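Local coordinates for N-ACETYLMURAMOYL-L-ALANINE AMIDASE CwlV (Paenibacillus polymyxa, PDB 1JWQ), which probably hydrolyses, through its zinc-bearing catalytic domain, the amide bond between N-acetylmuramic acid and L-alanine in bacterial cell-wall peptidoglycan, at residues A[73-78]-A[170-175]; A[116-121]-A[153-158]. All blocks are in the same frame, centred on the assembly; numbering follows the deposited sequence.

Contact 1: A[73-78]-A[170-175]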
loop_
_atom_site.group_PDB
_atom_site.type_symbol
_atom_site.label_atom_id
_atom_site.label_comp_id
_atom_site.label_asym_id
_atom_site.label_seq_id
_atom_site.Cartn_x
_atom_site.Cartn_y
_atom_site.Cartn_z
ATOM N N ALA A 73 8.778 -13.895 -0.708
ATOM C CA ALA A 73 8.984 -12.461 -0.866
ATOM C C ALA A 73 9.972 -11.913 0.162
ATOM O O ALA A 73 10.058 -12.412 1.283
ATOM C CB ALA A 73 7.645 -11.730 -0.746
ATOM N N ASN A 74 10.727 -10.894 -0.233
ATOM C CA ASN A 74 11.673 -10.263 0.671
ATOM C C ASN A 74 10.907 -9.204 1.456
ATOM O O ASN A 74 11.235 -8.899 2.602
ATOM C CB ASN A 74 12.826 -9.633 -0.111
ATOM C CG ASN A 74 13.740 -10.672 -0.731
ATOM O OD1 ASN A 74 13.371 -11.351 -1.691
ATOM N ND2 ASN A 74 14.935 -10.814 -0.174
ATOM N N VAL A 75 9.882 -8.643 0.821
ATOM C CA VAL A 75 9.025 -7.657 1.468
ATOM C C VAL A 75 7.616 -7.770 0.914
ATOM O O VAL A 75 7.403 -8.266 -0.193
ATOM C CB VAL A 75 9.505 -6.203 1.254
ATOM C CG1 VAL A 75 10.865 -6.005 1.901
ATOM C CG2 VAL A 75 9.549 -5.873 -0.231
ATOM N N PHE A 76 6.657 -7.299 1.701
ATOM C CA PHE A 76 5.256 -7.324 1.321
ATOM C C PHE A 76 4.673 -5.957 1.654
ATOM O O PHE A 76 4.860 -5.447 2.753
ATOM C CB PHE A 76 4.539 -8.428 2.102
ATOM C CG PHE A 76 3.060 -8.514 1.840
ATOM C CD1 PHE A 76 2.162 -7.774 2.602
ATOM C CD2 PHE A 76 2.563 -9.368 0.856
ATOM C CE1 PHE A 76 0.786 -7.885 2.396
ATOM C CE2 PHE A 76 1.190 -9.487 0.637
ATOM C CZ PHE A 76 0.300 -8.743 1.411
ATOM N N VAL A 77 3.992 -5.357 0.690
ATOM C CA VAL A 77 3.382 -4.054 0.904
ATOM C C VAL A 77 1.936 -4.104 0.449
ATOM O O VAL A 77 1.652 -4.391 -0.715
ATOM C CB VAL A 77 4.093 -2.940 0.104
ATOM C CG1 VAL A 77 3.405 -1.600 0.352
ATOM C CG2 VAL A 77 5.563 -2.857 0.509
ATOM N N SER A 78 1.024 -3.838 1.374
ATOM C CA SER A 78 -0.393 -3.823 1.047
ATOM C C SER A 78 -0.798 -2.356 0.974
ATOM O O SER A 78 -0.504 -1.581 1.883
ATOM C CB SER A 78 -1.202 -4.556 2.117
ATOM O OG SER A 78 -2.548 -4.699 1.701
ATOM N N ASP A 170 10.490 4.036 -3.536
ATOM C CA ASP A 170 11.735 4.389 -2.857
ATOM C C ASP A 170 11.845 3.653 -1.519
ATOM O O ASP A 170 12.910 3.155 -1.163
ATOM C CB ASP A 170 11.813 5.900 -2.623
ATOM C CG ASP A 170 12.068 6.679 -3.901
ATOM O OD1 ASP A 170 11.961 7.923 -3.868
ATOM O OD2 ASP A 170 12.377 6.054 -4.935
ATOM N N GLY A 171 10.741 3.585 -0.784
ATOM C CA GLY A 171 10.756 2.891 0.491
ATOM C C GLY A 171 11.238 1.460 0.326
ATOM O O GLY A 171 12.029 0.958 1.124
ATOM N N ILE A 172 10.764 0.801 -0.725
ATOM C CA ILE A 172 11.142 -0.582 -1.004
ATOM C C ILE A 172 12.585 -0.673 -1.482
ATOM O O ILE A 172 13.360 -1.508 -1.011
ATOM C CB ILE A 172 10.218 -1.187 -2.079
ATOM C CG1 ILE A 172 8.804 -1.324 -1.508
ATOM C CG2 ILE A 172 10.763 -2.532 -2.549
ATOM C CD1 ILE A 172 7.728 -1.534 -2.559
ATOM N N THR A 173 12.937 0.198 -2.418
ATOM C CA THR A 173 14.282 0.226 -2.971
ATOM C C THR A 173 15.322 0.521 -1.898
ATOM O O THR A 173 16.360 -0.139 -1.831
ATOM C CB THR A 173 14.387 1.288 -4.072
ATOM O OG1 THR A 173 13.433 0.994 -5.097
ATOM C CG2 THR A 173 15.788 1.299 -4.674
ATOM N N GLU A 174 15.043 1.513 -1.061
ATOM C CA GLU A 174 15.969 1.882 0.001
ATOM C C GLU A 174 16.113 0.767 1.025
ATOM O O GLU A 174 17.223 0.433 1.424
ATOM C CB GLU A 174 15.499 3.159 0.704
ATOM C CG GLU A 174 15.555 4.415 -0.151
ATOM C CD GLU A 174 16.964 4.945 -0.344
ATOM O OE1 GLU A 174 17.898 4.440 0.319
ATOM O OE2 GLU A 174 17.133 5.881 -1.152
ATOM N N TYR A 175 14.993 0.188 1.448
ATOM C CA TYR A 175 15.041 -0.881 2.440
ATOM C C TYR A 175 15.793 -2.104 1.934
ATOM O O TYR A 175 16.589 -2.698 2.663
ATOM C CB TYR A 175 13.634 -1.316 2.858
ATOM C CG TYR A 175 13.663 -2.375 3.941
ATOM C CD1 TYR A 175 14.061 -2.057 5.239
ATOM C CD2 TYR A 175 13.344 -3.704 3.656
ATOM C CE1 TYR A 175 14.145 -3.037 6.232
ATOM C CE2 TYR A 175 13.425 -4.694 4.640
ATOM C CZ TYR A 175 13.827 -4.349 5.924
ATOM O OH TYR A 175 13.908 -5.317 6.900
#
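V75 and V77 on strand 75-82 meet I172 and Y175 on helix 158-176, a helix packed against the mixed sheet of this open alpha-beta-alpha domain. The short segments run nearly antiparallel, at 166°, with their axes 10.5 Å apart at closest approach, and the contact is wholly apolar. V77 and I172 reach toward each other tip to tip, V77 CG2 lying 4.0 Å from I172 CD1. The extended end of the isoleucine makes this possible: CG1 lies anti to the carbonyl carbon and CD1 continues the chain outward (chi2 164°). The other branch of I172, CG2, comes within 4.2 Å of V75 CG2, so one isoleucine serves both valines. Beta-branched residues suit the strand, where valine presents two methyls close to the backbone, with little torsional freedom to lose.

V75 and Y175 slide past each other in opposite directions. The ring of Y175 is carried out with CG anti to the backbone N (chi1 -177°), and V75 CG1 comes up obliquely to the ring carbons CD2 and CE2, 3.8 Å from Y175 CD2. Tyrosine is apt near the end of the helix, since its carbon ring can join the apolar layer in a partly exposed position.

Beyond this first shell, F104 of helix 102-116 touches both valines and meets the Y175 ring, while M108 of the same helix packs on I172. F76 points away from 170-175, and its side chain touches V5 and D7 of strand 2-8 and A138 of strand 138-145. Backbone hydrogen bonds of V75 and V77 with V5 tie strand 75-82 to strand 2-8. Within the helix, the tyrosine is positioned by its backbone, Y175 N donating to G171 O at 3.1 Å.

Contact 2: A[116-121]-A[153-158]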
loop_
_atom_site.group_PDB
_atom_site.type_symbol
_atom_site.label_atom_id
_atom_site.label_comp_id
_atom_site.label_asym_id
_atom_site.label_seq_id
_atom_site.Cartn_x
_atom_site.Cartn_y
_atom_site.Cartn_z
ATOM N N THR A 116 2.988 11.830 0.106
ATOM C CA THR A 116 1.554 12.103 0.061
ATOM C C THR A 116 1.297 13.578 0.353
ATOM O O THR A 116 0.336 14.164 -0.149
ATOM C CB THR A 116 0.758 11.267 1.089
ATOM O OG1 THR A 116 1.013 11.754 2.412
ATOM C CG2 THR A 116 1.150 9.796 1.001
ATOM N N GLY A 117 2.166 14.171 1.167
ATOM C CA GLY A 117 2.008 15.570 1.520
ATOM C C GLY A 117 0.803 15.778 2.416
ATOM O O GLY A 117 0.414 16.910 2.694
ATOM N N LEU A 118 0.204 14.680 2.867
ATOM C CA LEU A 118 -0.961 14.748 3.739
ATOM C C LEU A 118 -0.491 14.717 5.189
ATOM O O LEU A 118 0.700 14.549 5.458
ATOM C CB LEU A 118 -1.892 13.568 3.464
ATOM C CG LEU A 118 -2.306 13.384 1.999
ATOM C CD1 LEU A 118 -3.132 12.109 1.864
ATOM C CD2 LEU A 118 -3.103 14.596 1.523
ATOM N N THR A 119 -1.419 14.882 6.123
ATOM C CA THR A 119 -1.041 14.874 7.527
ATOM C C THR A 119 -0.380 13.553 7.888
ATOM O O THR A 119 -0.930 12.479 7.641
ATOM C CB THR A 119 -2.252 15.102 8.439
ATOM O OG1 THR A 119 -2.824 16.384 8.151
ATOM C CG2 THR A 119 -1.829 15.056 9.904
ATOM N N ASP A 120 0.812 13.649 8.466
ATOM C CA ASP A 120 1.575 12.475 8.862
ATOM C C ASP A 120 1.017 11.868 10.139
ATOM O O ASP A 120 1.260 12.373 11.236
ATOM C CB ASP A 120 3.038 12.862 9.068
ATOM C CG ASP A 120 3.902 11.692 9.474
ATOM O OD1 ASP A 120 5.115 11.898 9.664
ATOM O OD2 ASP A 120 3.373 10.568 9.602
ATOM N N ARG A 121 0.273 10.776 9.997
ATOM C CA ARG A 121 -0.309 10.112 11.153
ATOM C C ARG A 121 0.634 9.054 11.729
ATOM O O ARG A 121 0.270 8.310 12.639
ATOM C CB ARG A 121 -1.656 9.494 10.779
ATOM C CG ARG A 121 -2.698 10.508 10.303
ATOM C CD ARG A 121 -3.985 9.792 9.926
ATOM N NE ARG A 121 -4.535 9.091 11.080
ATOM C CZ ARG A 121 -5.530 9.548 11.830
ATOM N NH1 ARG A 121 -6.103 10.712 11.540
ATOM N NH2 ARG A 121 -5.931 8.854 12.886
ATOM N N ALA A 153 -10.516 13.485 -3.350
ATOM C CA ALA A 153 -10.186 14.053 -4.656
ATOM C C ALA A 153 -8.684 13.942 -4.898
ATOM O O ALA A 153 -8.240 13.576 -5.989
ATOM C CB ALA A 153 -10.617 15.518 -4.714
ATOM N N THR A 154 -7.907 14.254 -3.871
ATOM C CA THR A 154 -6.457 14.191 -3.959
ATOM C C THR A 154 -5.964 12.774 -4.239
ATOM O O THR A 154 -5.099 12.573 -5.088
ATOM C CB THR A 154 -5.809 14.699 -2.658
ATOM O OG1 THR A 154 -6.108 16.092 -2.492
ATOM C CG2 THR A 154 -4.303 14.509 -2.696
ATOM N N LEU A 155 -6.511 11.789 -3.530
ATOM C CA LEU A 155 -6.081 10.411 -3.740
ATOM C C LEU A 155 -6.358 9.931 -5.159
ATOM O O LEU A 155 -5.653 9.062 -5.671
ATOM C CB LEU A 155 -6.743 9.469 -2.725
ATOM C CG LEU A 155 -5.821 9.046 -1.569
ATOM C CD1 LEU A 155 -5.442 10.267 -0.741
ATOM C CD2 LEU A 155 -6.514 8.005 -0.702
ATOM N N PHE A 156 -7.380 10.493 -5.800
ATOM C CA PHE A 156 -7.684 10.094 -7.166
ATOM C C PHE A 156 -7.103 11.047 -8.197
ATOM O O PHE A 156 -7.491 11.026 -9.364
ATOM C CB PHE A 156 -9.189 9.923 -7.366
ATOM C CG PHE A 156 -9.710 8.620 -6.837
ATOM C CD1 PHE A 156 -9.983 8.461 -5.484
ATOM C CD2 PHE A 156 -9.858 7.528 -7.682
ATOM C CE1 PHE A 156 -10.393 7.227 -4.978
ATOM C CE2 PHE A 156 -10.267 6.289 -7.187
ATOM C CZ PHE A 156 -10.533 6.140 -5.834
ATOM N N ASP A 157 -6.164 11.874 -7.757
ATOM C CA ASP A 157 -5.486 12.808 -8.646
ATOM C C ASP A 157 -4.269 12.073 -9.205
ATOM O O ASP A 157 -3.469 11.518 -8.450
ATOM C CB ASP A 157 -5.047 14.059 -7.880
ATOM C CG ASP A 157 -4.238 15.019 -8.740
ATOM O OD1 ASP A 157 -3.020 14.793 -8.917
ATOM O OD2 ASP A 157 -4.825 15.996 -9.247
ATOM N N GLU A 158 -4.138 12.065 -10.526
ATOM C CA GLU A 158 -3.029 11.378 -11.178
ATOM C C GLU A 158 -1.640 11.772 -10.711
ATOM O O GLU A 158 -0.799 10.906 -10.475
ATOM C CB GLU A 158 -3.124 11.546 -12.697
ATOM C CG GLU A 158 -3.865 10.406 -13.356
ATOM C CD GLU A 158 -3.229 9.066 -13.035
ATOM O OE1 GLU A 158 -2.482 8.531 -13.886
ATOM O OE2 GLU A 158 -3.468 8.557 -11.920
#
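A single leucine, L118, is the only residue of 116-121 with a side chain in contact with 153-158, reaching from the turn between helix 102-116 and strand 120-125 to helix 149-155, and no hydrogen bond crosses between the segments. Its CD1 methyl lies 3.9 Å from CD1 of L155, the two side chains crossing obliquely, while its CD2 approaches T154 CG2 more loosely at 4.4 Å. Leucine suits the place because its forked end offers one methyl to each of two neighbours: CD1 to L155 and CD2 to T154. L155 starts out across the contact, and only its end comes nearer.

The turn holds L118 in place. G117, the first residue past helix 102-116, has positive phi, which favours glycine, and L118 N donates to T116 OG1 at 3.1 Å and 166°, an ST turn. T154 turns its methyl to the leucine while its hydroxyl OG1 bonds to K150 O one turn back. F160 of helix 158-176 touches T116, T154 and L155, joining both sides. With T154 OG1 bonded to K150 O, the attraction between the segments rests on dispersion and the hydrophobic effect, without directional bonds.

In the fold
Contacts 1 and 2 lie in the same domain with centres 20 Å apart and nearest atoms about 11 Å apart, so they do not touch. Helix 149-155 and helix 158-176 are consecutive, and the latter relates the two sites: its C-terminal part forms contact 1, while F160 near its start packs beside contact 2. Helix 102-116 likewise borders contact 1 and leads into the turn of contact 2. The zinc ion, held by H10, E26 and H80, touches neither contact: the side chain of V77 is about 12 Å from it and that of L155 about 10 Å. Contact 1 includes part of the strand that carries H80, the side chains of V77 and H80 being about 8 Å apart; L155 is about 7 Å from E26 between side chains.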